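Local atomic coordinates of cell division control protein 45 cdc45 putative (Entamoeba histolytica, PDB entry 6CC2), a protein that probably acts in eukaryotic DNA replication as the Cdc45 component of the CMG replicative helicase, together with Mcm2-7 and GINS. Residues Y201-I206 and K383-T388; G207-Y212 and I352-A357; Q258-R263 and A357-G362. All coordinates share one frame; numbering follows the deposited sequence.

Contact 1: residues Y201-I206 and K383-T388; sequences YWYAAI and KLLSST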
ATOM      1  N   TYR A 201       1.794   7.261  17.600  1.00 20.77           N
ATOM      2  CA  TYR A 201       0.791   7.969  16.803  1.00 21.55           C
ATOM      3  C   TYR A 201       1.330   8.370  15.429  1.00 20.74           C
ATOM      4  O   TYR A 201       0.588   8.367  14.434  1.00 19.31           O
ATOM      5  CB  TYR A 201       0.281   9.192  17.567  1.00 22.41           C
ATOM      6  CG  TYR A 201      -0.677   8.801  18.684  1.00 22.83           C
ATOM      7  CD1 TYR A 201      -2.039   8.691  18.433  1.00 23.69           C
ATOM      8  CD2 TYR A 201      -0.217   8.506  19.965  1.00 24.15           C
ATOM      9  CE1 TYR A 201      -2.921   8.317  19.438  1.00 23.17           C
ATOM     10  CE2 TYR A 201      -1.094   8.144  20.974  1.00 25.30           C
ATOM     11  CZ  TYR A 201      -2.447   8.054  20.699  1.00 22.85           C
ATOM     12  OH  TYR A 201      -3.316   7.675  21.699  1.00 26.24           O
ATOM     13  N   TRP A 202       2.606   8.759  15.351  1.00 20.59           N
ATOM     14  CA  TRP A 202       3.247   8.977  14.054  1.00 18.33           C
ATOM     15  C   TRP A 202       3.194   7.719  13.203  1.00 17.40           C
ATOM     16  O   TRP A 202       2.799   7.753  12.032  1.00 16.06           O
ATOM     17  CB  TRP A 202       4.693   9.413  14.291  1.00 20.03           C
ATOM     18  CG  TRP A 202       5.587   9.489  13.093  1.00 20.40           C
ATOM     19  CD1 TRP A 202       6.771   8.821  12.918  1.00 19.51           C
ATOM     20  CD2 TRP A 202       5.407  10.296  11.928  1.00 17.66           C
ATOM     21  NE1 TRP A 202       7.358   9.191  11.743  1.00 21.12           N
ATOM     22  CE2 TRP A 202       6.530  10.083  11.097  1.00 18.63           C
ATOM     23  CE3 TRP A 202       4.429  11.215  11.519  1.00 20.37           C
ATOM     24  CZ2 TRP A 202       6.686  10.733   9.869  1.00 20.64           C
ATOM     25  CZ3 TRP A 202       4.577  11.841  10.296  1.00 18.18           C
ATOM     26  CH2 TRP A 202       5.698  11.603   9.486  1.00 20.10           C
ATOM     27  N   TYR A 203       3.585   6.582  13.786  1.00 17.11           N
ATOM     28  CA  TYR A 203       3.534   5.323  13.035  1.00 18.66           C
ATOM     29  C   TYR A 203       2.100   5.002  12.645  1.00 19.34           C
ATOM     30  O   TYR A 203       1.818   4.663  11.498  1.00 17.76           O
ATOM     31  CB  TYR A 203       4.155   4.211  13.881  1.00 18.24           C
ATOM     32  CG  TYR A 203       5.592   4.505  14.302  1.00 19.67           C
ATOM     33  CD1 TYR A 203       6.448   5.214  13.490  1.00 19.61           C
ATOM     34  CD2 TYR A 203       6.073   4.062  15.527  1.00 21.50           C
ATOM     35  CE1 TYR A 203       7.754   5.497  13.876  1.00 21.09           C
ATOM     36  CE2 TYR A 203       7.378   4.332  15.932  1.00 24.44           C
ATOM     37  CZ  TYR A 203       8.213   5.053  15.091  1.00 25.00           C
ATOM     38  OH  TYR A 203       9.498   5.339  15.452  1.00 25.44           O
ATOM     39  N   ALA A 204       1.165   5.128  13.591  1.00 19.55           N
ATOM     40  CA  ALA A 204      -0.223   4.834  13.266  1.00 19.68           C
ATOM     41  C   ALA A 204      -0.745   5.761  12.177  1.00 19.19           C
ATOM     42  O   ALA A 204      -1.550   5.342  11.318  1.00 19.74           O
ATOM     43  CB  ALA A 204      -1.096   4.949  14.524  1.00 21.71           C
ATOM     44  N   ALA A 205      -0.356   7.043  12.210  1.00 18.03           N
ATOM     45  CA  ALA A 205      -0.763   7.954  11.147  1.00 19.55           C
ATOM     46  C   ALA A 205      -0.255   7.485   9.790  1.00 16.32           C
ATOM     47  O   ALA A 205      -0.999   7.504   8.796  1.00 16.02           O
ATOM     48  CB  ALA A 205      -0.257   9.376  11.437  1.00 17.56           C
ATOM     49  N   ILE A 206       1.003   7.014   9.732  1.00 15.29           N
ATOM     50  CA  ILE A 206       1.561   6.492   8.488  1.00 14.97           C
ATOM     51  C   ILE A 206       0.758   5.297   8.005  1.00 16.26           C
ATOM     52  O   ILE A 206       0.494   5.150   6.798  1.00 15.82           O
ATOM     53  CB  ILE A 206       3.050   6.137   8.674  1.00 16.55           C
ATOM     54  CG1 ILE A 206       3.831   7.439   8.898  1.00 18.73           C
ATOM     55  CG2 ILE A 206       3.583   5.332   7.475  1.00 18.71           C
ATOM     56  CD1 ILE A 206       5.249   7.254   9.300  1.00 17.80           C
ATOM     57  N   LYS A 383      13.386   0.194   8.851  1.00 22.60           N
ATOM     58  CA  LYS A 383      14.438   1.137   9.193  1.00 22.84           C
ATOM     59  C   LYS A 383      14.018   2.566   8.874  1.00 22.58           C
ATOM     60  O   LYS A 383      14.227   3.472   9.692  1.00 23.41           O
ATOM     61  CB  LYS A 383      15.717   0.779   8.436  1.00 29.99           C
ATOM     62  CG  LYS A 383      16.882   1.727   8.627  1.00 55.74           C
ATOM     63  CD  LYS A 383      18.025   1.382   7.670  1.00 75.97           C
ATOM     64  CE  LYS A 383      19.248   2.255   7.907  1.00 84.76           C
ATOM     65  NZ  LYS A 383      19.863   1.998   9.240  1.00 86.81           N
ATOM     66  N   LEU A 384      13.408   2.790   7.708  1.00 21.87           N
ATOM     67  CA  LEU A 384      12.959   4.145   7.378  1.00 21.33           C
ATOM     68  C   LEU A 384      11.834   4.586   8.312  1.00 20.67           C
ATOM     69  O   LEU A 384      11.850   5.708   8.839  1.00 21.48           O
ATOM     70  CB  LEU A 384      12.544   4.248   5.915  1.00 19.46           C
ATOM     71  CG  LEU A 384      12.072   5.637   5.487  1.00 18.18           C
ATOM     72  CD1 LEU A 384      13.092   6.707   5.872  1.00 21.14           C
ATOM     73  CD2 LEU A 384      11.769   5.701   3.964  1.00 18.75           C
ATOM     74  N   LEU A 385      10.840   3.723   8.523  1.00 20.95           N
ATOM     75  CA  LEU A 385       9.760   4.042   9.452  1.00 20.51           C
ATOM     76  C   LEU A 385      10.318   4.463  10.802  1.00 21.54           C
ATOM     77  O   LEU A 385       9.821   5.414  11.429  1.00 19.71           O
ATOM     78  CB  LEU A 385       8.837   2.827   9.608  1.00 19.67           C
ATOM     79  CG  LEU A 385       7.662   2.982  10.556  1.00 22.72           C
ATOM     80  CD1 LEU A 385       6.632   3.960   9.993  1.00 23.91           C
ATOM     81  CD2 LEU A 385       7.043   1.603  10.781  1.00 22.71           C
ATOM     82  N   SER A 386      11.371   3.785  11.259  1.00 22.50           N
ATOM     83  CA  SER A 386      11.933   4.026  12.569  1.00 21.91           C
ATOM     84  C   SER A 386      12.811   5.265  12.629  1.00 21.73           C
ATOM     85  O   SER A 386      13.294   5.601  13.723  1.00 22.66           O
ATOM     86  CB  SER A 386      12.766   2.810  13.019  1.00 23.43           C
ATOM     87  OG  SER A 386      11.975   1.628  13.098  1.00 25.16           O
ATOM     88  N   SER A 387      13.034   5.942  11.515  1.00 23.90           N
ATOM     89  CA  SER A 387      13.952   7.067  11.511  1.00 26.35           C
ATOM     90  C   SER A 387      13.497   8.162  12.466  1.00 26.08           C
ATOM     91  O   SER A 387      12.307   8.496  12.538  1.00 27.11           O
ATOM     92  CB  SER A 387      14.082   7.655  10.098  1.00 26.35           C
ATOM     93  OG  SER A 387      15.038   8.713  10.144  1.00 27.60           O
ATOM     94  N   THR A 388      14.465   8.729  13.181  1.00 26.85           N
ATOM     95  CA  THR A 388      14.262   9.916  13.998  1.00 25.14           C
ATOM     96  C   THR A 388      14.822  11.163  13.340  1.00 28.02           C
ATOM     97  O   THR A 388      14.833  12.217  13.964  1.00 26.87           O
ATOM     98  CB  THR A 388      14.894   9.728  15.378  1.00 28.91           C
ATOM     99  OG1 THR A 388      16.299   9.551  15.221  1.00 32.11           O
ATOM    100  CG2 THR A 388      14.291   8.506  16.078  1.00 32.72           C
TER
HETATM  101  O   HOH W   1       9.946   8.080  10.969  1.00 23.90           O
HETATM  102  O   HOH W   2      10.415   7.965  14.676  1.00 29.56           O
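Tyr203 and Ile206 of helix 199-213 meet Leu385 of helix 374-385. The apolar part of the contact centres on one methyl group. Leu385 CD1 lies 3.7 Å from Tyr203 CD1 and 3.6 Å from Ile206 CD1. The phenol ring and the isoleucine thus approach the same methyl from neighbouring turns of one helix. Leu385 CG sits anti to its own backbone N, with chi1 at 179°, and this carries the branched end across to the other helix. The Ile206 and Leu385 side chains lie antiparallel, side by side. Ile206 CD1 also lies over one face of the Trp202 indole, toward its rim.

The Tyr203 ring continues along the leucine to its backbone. Tyr203 CE1 comes within 3.2 Å of Leu385 O, which approaches the ring obliquely.

Helices 199-213 and 374-385 pack together here. Helix 33-48, which follows strand 24-29 of the parallel N-terminal sheet, lies against them: Lys40 touches both Tyr203 and Leu385, and Met44 touches Tyr203. Ile361 of helix 354-364 also packs on Leu385.

The polar part runs through two waters, with no direct hydrogen bond between the segments. Water 1 lies at the indole edge, in the ring plane, and accepts from Trp202 NE1 at 2.9 Å. Water 1 donates to Leu385 O at 2.7 Å and to Ser387 O at 2.9 Å. One water therefore ties the indole N-H to the carbonyls of Leu385 and Ser387. Water 2 joins Tyr203 OH, 2.9 Å away, to the same Ser387 O. That carbonyl oxygen accepts from both waters. The Ser386 hydroxyl is engaged elsewhere, with Phe382 O and Lys40 NZ.

Contact 2: residues G207-Y212 and I352-A357; sequences GVCDQY and ISAFDA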
ATOM      1  N   GLY A 207       0.352   4.429   8.943  1.00 16.90           N
ATOM      2  CA  GLY A 207      -0.428   3.252   8.568  1.00 17.83           C
ATOM      3  C   GLY A 207      -1.769   3.590   7.936  1.00 16.80           C
ATOM      4  O   GLY A 207      -2.148   2.995   6.928  1.00 18.09           O
ATOM      5  N   VAL A 208      -2.508   4.545   8.507  1.00 16.90           N
ATOM      6  CA  VAL A 208      -3.798   4.878   7.936  1.00 19.34           C
ATOM      7  C   VAL A 208      -3.629   5.689   6.653  1.00 18.99           C
ATOM      8  O   VAL A 208      -4.431   5.568   5.736  1.00 17.47           O
ATOM      9  CB  VAL A 208      -4.697   5.595   8.950  1.00 21.55           C
ATOM     10  CG1 VAL A 208      -4.219   6.989   9.248  1.00 21.10           C
ATOM     11  CG2 VAL A 208      -6.146   5.629   8.423  1.00 23.81           C
ATOM     12  N   CYS A 209      -2.580   6.514   6.559  1.00 17.09           N
ATOM     13  CA  CYS A 209      -2.270   7.145   5.287  1.00 16.40           C
ATOM     14  C   CYS A 209      -1.995   6.091   4.209  1.00 15.31           C
ATOM     15  O   CYS A 209      -2.422   6.252   3.059  1.00 16.94           O
ATOM     16  CB  CYS A 209      -1.056   8.064   5.423  1.00 16.84           C
ATOM     17  SG  CYS A 209      -1.395   9.572   6.329  1.00 19.43           S
ATOM     18  N   ASP A 210      -1.276   5.020   4.566  1.00 15.38           N
ATOM     19  CA  ASP A 210      -1.044   3.918   3.617  1.00 15.21           C
ATOM     20  C   ASP A 210      -2.369   3.336   3.131  1.00 14.08           C
ATOM     21  O   ASP A 210      -2.557   3.092   1.931  1.00 15.39           O
ATOM     22  CB  ASP A 210      -0.184   2.837   4.272  1.00 20.52           C
ATOM     23  CG  ASP A 210       0.014   1.628   3.367  1.00 24.79           C
ATOM     24  OD1 ASP A 210       0.419   1.819   2.196  1.00 22.35           O
ATOM     25  OD2 ASP A 210      -0.228   0.471   3.831  1.00 22.27           O
ATOM     26  N   GLN A 211      -3.306   3.085   4.054  1.00 14.51           N
ATOM     27  CA  GLN A 211      -4.616   2.579   3.625  1.00 17.02           C
ATOM     28  C   GLN A 211      -5.281   3.513   2.621  1.00 14.90           C
ATOM     29  O   GLN A 211      -5.887   3.061   1.639  1.00 16.23           O
ATOM     30  CB  GLN A 211      -5.543   2.410   4.820  1.00 17.99           C
ATOM     31  CG  GLN A 211      -5.250   1.222   5.700  1.00 20.11           C
ATOM     32  CD  GLN A 211      -6.363   1.054   6.711  1.00 18.94           C
ATOM     33  OE1 GLN A 211      -6.684   1.980   7.454  1.00 18.13           O
ATOM     34  NE2 GLN A 211      -6.986  -0.123   6.709  1.00 19.07           N
ATOM     35  N   TYR A 212      -5.222   4.817   2.859  1.00 14.29           N
ATOM     36  CA  TYR A 212      -5.904   5.755   1.961  1.00 15.98           C
ATOM     37  C   TYR A 212      -5.189   5.829   0.619  1.00 15.67           C
ATOM     38  O   TYR A 212      -5.828   5.769  -0.440  1.00 17.45           O
ATOM     39  CB  TYR A 212      -6.005   7.144   2.626  1.00 17.60           C
ATOM     40  CG  TYR A 212      -6.712   8.175   1.802  1.00 19.00           C
ATOM     41  CD1 TYR A 212      -8.100   8.132   1.598  1.00 19.68           C
ATOM     42  CD2 TYR A 212      -6.000   9.212   1.198  1.00 21.39           C
ATOM     43  CE1 TYR A 212      -8.747   9.081   0.841  1.00 18.42           C
ATOM     44  CE2 TYR A 212      -6.646  10.182   0.439  1.00 21.47           C
ATOM     45  CZ  TYR A 212      -8.014  10.110   0.254  1.00 21.38           C
ATOM     46  OH  TYR A 212      -8.648  11.059  -0.515  1.00 22.43           O
ATOM     47  N   ILE A 352       7.619  16.982   6.669  1.00 21.49           N
ATOM     48  CA  ILE A 352       7.314  15.596   6.351  1.00 20.81           C
ATOM     49  C   ILE A 352       6.010  15.208   7.042  1.00 19.98           C
ATOM     50  O   ILE A 352       5.970  15.054   8.277  1.00 20.44           O
ATOM     51  CB  ILE A 352       8.457  14.661   6.770  1.00 19.79           C
ATOM     52  CG1 ILE A 352       9.762  15.038   6.057  1.00 22.48           C
ATOM     53  CG2 ILE A 352       8.073  13.224   6.444  1.00 17.23           C
ATOM     54  CD1 ILE A 352      10.961  14.174   6.428  1.00 26.78           C
ATOM     55  N   SER A 353       4.963  15.008   6.249  1.00 19.29           N
ATOM     56  CA  SER A 353       3.694  14.508   6.755  1.00 17.89           C
ATOM     57  C   SER A 353       3.670  12.979   6.722  1.00 17.95           C
ATOM     58  O   SER A 353       4.518  12.321   6.102  1.00 16.01           O
ATOM     59  CB  SER A 353       2.536  15.049   5.933  1.00 18.81           C
ATOM     60  OG  SER A 353       2.465  14.323   4.725  1.00 19.16           O
ATOM     61  N   ALA A 354       2.654  12.412   7.372  1.00 18.03           N
ATOM     62  CA  ALA A 354       2.480  10.962   7.346  1.00 17.70           C
ATOM     63  C   ALA A 354       2.127  10.467   5.955  1.00 18.74           C
ATOM     64  O   ALA A 354       2.397   9.305   5.650  1.00 17.10           O
ATOM     65  CB  ALA A 354       1.428  10.549   8.373  1.00 17.11           C
ATOM     66  N   PHE A 355       1.553  11.325   5.083  1.00 16.13           N
ATOM     67  CA  PHE A 355       1.374  10.930   3.695  1.00 17.18           C
ATOM     68  C   PHE A 355       2.710  10.861   2.978  1.00 15.61           C
ATOM     69  O   PHE A 355       2.972   9.912   2.226  1.00 16.23           O
ATOM     70  CB  PHE A 355       0.452  11.901   2.967  1.00 18.40           C
ATOM     71  CG  PHE A 355      -1.010  11.641   3.188  1.00 19.09           C
ATOM     72  CD1 PHE A 355      -1.571  10.438   2.806  1.00 20.93           C
ATOM     73  CD2 PHE A 355      -1.815  12.591   3.753  1.00 21.14           C
ATOM     74  CE1 PHE A 355      -2.924  10.207   2.983  1.00 21.87           C
ATOM     75  CE2 PHE A 355      -3.167  12.367   3.919  1.00 20.35           C
ATOM     76  CZ  PHE A 355      -3.707  11.170   3.545  1.00 19.49           C
ATOM     77  N   ASP A 356       3.569  11.869   3.194  1.00 16.57           N
ATOM     78  CA  ASP A 356       4.892  11.848   2.580  1.00 18.34           C
ATOM     79  C   ASP A 356       5.640  10.590   2.996  1.00 15.82           C
ATOM     80  O   ASP A 356       6.273   9.910   2.172  1.00 16.24           O
ATOM     81  CB  ASP A 356       5.720  13.064   2.986  1.00 17.73           C
ATOM     82  CG  ASP A 356       5.109  14.387   2.557  1.00 18.35           C
ATOM     83  OD1 ASP A 356       4.473  14.464   1.490  1.00 20.37           O
ATOM     84  OD2 ASP A 356       5.302  15.384   3.340  1.00 20.17           O
ATOM     85  N   ALA A 357       5.612  10.296   4.297  1.00 16.84           N
ATOM     86  CA  ALA A 357       6.318   9.136   4.815  1.00 17.50           C
ATOM     87  C   ALA A 357       5.737   7.836   4.271  1.00 16.32           C
ATOM     88  O   ALA A 357       6.492   6.900   3.954  1.00 16.24           O
ATOM     89  CB  ALA A 357       6.265   9.151   6.337  1.00 17.65           C
TER
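A Cys sulfur-aromatic contact joins Cys209 of helix 199-213 to Phe355 in the first turn of helix 354-364. Cys209 SG stands over one face of the Phe355 ring, 3.6 Å from its centroid and 10° off the ring normal. The sulfur is therefore almost directly above the ring centre. A Cys209 chi1 of -72° places SG beside the backbone N and anti to the carbonyl carbon. From there Cys209 SG also touches Ala354 CB at 3.6 Å. Cys209 CB packs on the ring atom Phe355 CD1, so the cysteine meets the phenyl ring through both of its side-chain atoms.

Tyr212, almost one turn further on, meets the far part of the same ring. Tyr212 CD2 is 3.7 Å from Phe355 CE1. The two rings meet rim to rim, with their planes at 60°, and neither lies over the face of the other.

The start of helix 354-364 is fixed by a capping box. Asp356 N donates to Ser353 OG at 3.1 Å, and Ser353 N donates to Asp356 OD2 at 3.0 Å. The second bond is nearly straight, but it reaches the carboxylate from above its plane. The box holds the turn that carries Ala354 and Phe355.

Helix 219-233 packs alongside: Tyr222 meets the Phe355 ring and also touches Cys209. Strand 338-344 adds Leu339 against Tyr212 and Ser341 against Phe355. The contact is thus buried among two further elements of the fold.

Contact 3: residues Q258-R263 and A357-G362; sequences QLMLLR and AAHAIG. With EDO (1,2-ethanediol), chain K.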
ATOM      1  N   GLN A 258      -3.402  17.625  -0.799  1.00 22.61           N
ATOM      2  CA  GLN A 258      -2.794  16.291  -0.845  1.00 23.69           C
ATOM      3  C   GLN A 258      -2.336  15.924  -2.260  1.00 24.44           C
ATOM      4  O   GLN A 258      -2.725  14.912  -2.833  1.00 26.89           O
ATOM      5  CB  GLN A 258      -3.771  15.251  -0.308  1.00 28.98           C
ATOM      6  CG  GLN A 258      -4.154  15.486   1.147  1.00 28.29           C
ATOM      7  CD  GLN A 258      -2.961  15.472   2.068  1.00 26.21           C
ATOM      8  OE1 GLN A 258      -1.856  15.056   1.686  1.00 27.47           O
ATOM      9  NE2 GLN A 258      -3.162  15.904   3.296  1.00 25.65           N
ATOM     10  N   LEU A 259      -1.495  16.774  -2.818  1.00 19.84           N
ATOM     11  CA  LEU A 259      -0.760  16.417  -4.037  1.00 18.04           C
ATOM     12  C   LEU A 259       0.478  15.628  -3.628  1.00 20.02           C
ATOM     13  O   LEU A 259       1.150  15.960  -2.643  1.00 21.56           O
ATOM     14  CB  LEU A 259      -0.365  17.658  -4.823  1.00 20.88           C
ATOM     15  CG  LEU A 259      -1.517  18.494  -5.381  1.00 23.60           C
ATOM     16  CD1 LEU A 259      -0.951  19.726  -6.068  1.00 26.78           C
ATOM     17  CD2 LEU A 259      -2.363  17.674  -6.362  1.00 23.87           C
HETATM   18  N   MSE A 260       0.752  14.564  -4.363  1.00 19.37           N
HETATM   19  CA  MSE A 260       1.799  13.615  -3.977  1.00 17.09           C
HETATM   20  C   MSE A 260       3.162  14.247  -3.813  1.00 16.26           C
HETATM   21  O   MSE A 260       3.734  14.795  -4.784  1.00 17.87           O
HETATM   22  CB  MSE A 260       1.894  12.493  -5.070  1.00 25.15           C
HETATM   23  CG  MSE A 260       3.069  11.575  -4.852  1.00 41.92           C
HETATM   24 SE   MSE A 260       3.060  10.117  -6.177  1.00 51.60          SE
HETATM   25  CE  MSE A 260       2.898  11.078  -7.803  1.00 59.14           C
ATOM     26  N   LEU A 261       3.694  14.194  -2.589  1.00 15.54           N
ATOM     27  CA  LEU A 261       5.040  14.641  -2.261  1.00 15.52           C
ATOM     28  C   LEU A 261       5.314  16.093  -2.658  1.00 17.26           C
ATOM     29  O   LEU A 261       6.456  16.464  -2.889  1.00 16.69           O
ATOM     30  CB  LEU A 261       6.088  13.713  -2.897  1.00 16.21           C
ATOM     31  CG  LEU A 261       6.145  12.321  -2.276  1.00 18.77           C
ATOM     32  CD1 LEU A 261       7.173  11.470  -3.031  1.00 19.95           C
ATOM     33  CD2 LEU A 261       6.511  12.375  -0.812  1.00 20.53           C
ATOM     34  N   LEU A 262       4.268  16.924  -2.692  1.00 18.62           N
ATOM     35  CA  LEU A 262       4.403  18.303  -3.148  1.00 18.48           C
ATOM     36  C   LEU A 262       5.570  19.032  -2.476  1.00 16.67           C
ATOM     37  O   LEU A 262       6.386  19.657  -3.149  1.00 16.38           O
ATOM     38  CB  LEU A 262       3.090  19.039  -2.899  1.00 18.29           C
ATOM     39  CG  LEU A 262       3.021  20.535  -3.263  1.00 21.16           C
ATOM     40  CD1 LEU A 262       3.251  20.721  -4.748  1.00 20.76           C
ATOM     41  CD2 LEU A 262       1.704  21.158  -2.830  1.00 24.17           C
ATOM     42  N   ARG A 263       5.643  19.005  -1.146  1.00 16.64           N
ATOM     43  CA  ARG A 263       6.688  19.737  -0.451  1.00 18.61           C
ATOM     44  C   ARG A 263       8.077  19.231  -0.794  1.00 19.21           C
ATOM     45  O   ARG A 263       9.050  19.958  -0.614  1.00 19.60           O
ATOM     46  CB  ARG A 263       6.451  19.675   1.059  1.00 21.12           C
ATOM     47  CG  ARG A 263       5.338  20.582   1.552  1.00 20.22           C
ATOM     48  CD  ARG A 263       5.134  20.458   3.077  1.00 21.71           C
ATOM     49  NE  ARG A 263       4.700  19.096   3.401  1.00 21.06           N
ATOM     50  CZ  ARG A 263       3.452  18.666   3.269  1.00 22.68           C
ATOM     51  NH1 ARG A 263       2.485  19.481   2.870  1.00 24.32           N
ATOM     52  NH2 ARG A 263       3.166  17.407   3.551  1.00 22.45           N
ATOM     53  N   ALA A 357       5.612  10.296   4.297  1.00 16.84           N
ATOM     54  CA  ALA A 357       6.318   9.136   4.815  1.00 17.50           C
ATOM     55  C   ALA A 357       5.737   7.836   4.271  1.00 16.32           C
ATOM     56  O   ALA A 357       6.492   6.900   3.954  1.00 16.24           O
ATOM     57  CB  ALA A 357       6.265   9.151   6.337  1.00 17.65           C
ATOM     58  N   ALA A 358       4.396   7.739   4.182  1.00 15.22           N
ATOM     59  CA  ALA A 358       3.802   6.536   3.608  1.00 14.79           C
ATOM     60  C   ALA A 358       4.193   6.356   2.136  1.00 17.05           C
ATOM     61  O   ALA A 358       4.447   5.227   1.677  1.00 17.31           O
ATOM     62  CB  ALA A 358       2.298   6.564   3.786  1.00 15.26           C
ATOM     63  N   HIS A 359       4.251   7.440   1.377  1.00 15.65           N
ATOM     64  CA  HIS A 359       4.703   7.329  -0.015  1.00 16.34           C
ATOM     65  C   HIS A 359       6.150   6.844  -0.060  1.00 15.64           C
ATOM     66  O   HIS A 359       6.502   5.970  -0.864  1.00 17.55           O
ATOM     67  CB  HIS A 359       4.577   8.675  -0.744  1.00 17.87           C
ATOM     68  CG  HIS A 359       3.191   9.027  -1.152  1.00 18.07           C
ATOM     69  ND1 HIS A 359       2.437   8.242  -1.999  1.00 18.04           N
ATOM     70  CD2 HIS A 359       2.439  10.122  -0.876  1.00 17.83           C
ATOM     71  CE1 HIS A 359       1.266   8.822  -2.203  1.00 19.86           C
ATOM     72  NE2 HIS A 359       1.240   9.966  -1.540  1.00 18.56           N
ATOM     73  N   ALA A 360       7.001   7.409   0.786  1.00 14.55           N
ATOM     74  CA  ALA A 360       8.417   7.089   0.761  1.00 17.01           C
ATOM     75  C   ALA A 360       8.642   5.638   1.147  1.00 18.43           C
ATOM     76  O   ALA A 360       9.390   4.918   0.485  1.00 19.26           O
ATOM     77  CB  ALA A 360       9.188   8.002   1.717  1.00 18.27           C
ATOM     78  N   ILE A 361       8.014   5.198   2.248  1.00 15.89           N
ATOM     79  CA  ILE A 361       8.188   3.816   2.700  1.00 15.58           C
ATOM     80  C   ILE A 361       7.565   2.852   1.703  1.00 16.44           C
ATOM     81  O   ILE A 361       8.138   1.790   1.408  1.00 16.65           O
ATOM     82  CB  ILE A 361       7.598   3.645   4.113  1.00 15.76           C
ATOM     83  CG1 ILE A 361       8.310   4.589   5.091  1.00 17.87           C
ATOM     84  CG2 ILE A 361       7.710   2.184   4.584  1.00 18.31           C
ATOM     85  CD1 ILE A 361       7.592   4.769   6.421  1.00 20.02           C
ATOM     86  N   GLY A 362       6.385   3.199   1.164  1.00 15.81           N
ATOM     87  CA  GLY A 362       5.761   2.348   0.169  1.00 20.39           C
ATOM     88  C   GLY A 362       6.658   2.141  -1.039  1.00 19.50           C
ATOM     89  O   GLY A 362       6.740   1.037  -1.587  1.00 18.45           O
TER
HETATM   90  C1  EDO K 610       0.308  22.738   0.681  1.00 72.95           C
HETATM   91  O1  EDO K 610      -0.006  23.973   1.335  1.00 75.82           O
HETATM   92  C2  EDO K 610       1.769  22.387   0.941  1.00 70.22           C
HETATM   93  O2  EDO K 610       2.020  22.366   2.351  1.00 67.99           O
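Met260, a selenomethionine in this crystal, lies across the imidazole of His359. The main interaction is CH-pi. Met260 CG sits 4.2 Å from the centroid of the His359 ring, 10° off the normal and so over its centre. A Met260 chi1 of 172° brings CG over the ring; the bend at chi3 (52°) then turns CE away. Met260 SE is above the same face of the His359 ring but distant, 4.8 Å from its centroid.

A second, similarly long contact is apolar: Leu261 CD2 lies 4.2 Å from His359 CB.

Residues 259-262 form a type II beta turn in the loop between strand 251-257 and helix 267-273. The turn rests Met260 and Leu261 against helix 354-364. Phe397 and Cys400 of helix 393-417 also pack on Leu261.

Polar contacts lie to one side of this packing. Arg263 NH1 donates to O2 of a 1,2-ethanediol, probably from the crystallisation liquor, at 3.0 Å. The diol oxygen lies at the guanidinium edge, in its plane. Arg263 NH1 also forms a salt bridge to Asp256.

Overall arrangement
Contacts 1 and 2 are buried and use successive parts of helix 199-213. Contact 3 is only partly buried. It shares Ala357 and helix 354-364 with contact 2, so that helix links the two. Ile206 of contact 1 packs on Ala357, and Trp202 packs against the start of the same helix. The chemistry differs. Contact 1 packs a leucine on a tyrosine ring and an isoleucine, with water bridges to backbone carbonyls. Contact 2 has no hydrogen bond across its segments and relies on sulfur and aromatic packing. Contact 3 sets a loop turn on a histidine face. A salt bridge from Arg263 NH2 to Asp356 OD2 ties the loop of contact 3 to the capping box of contact 2.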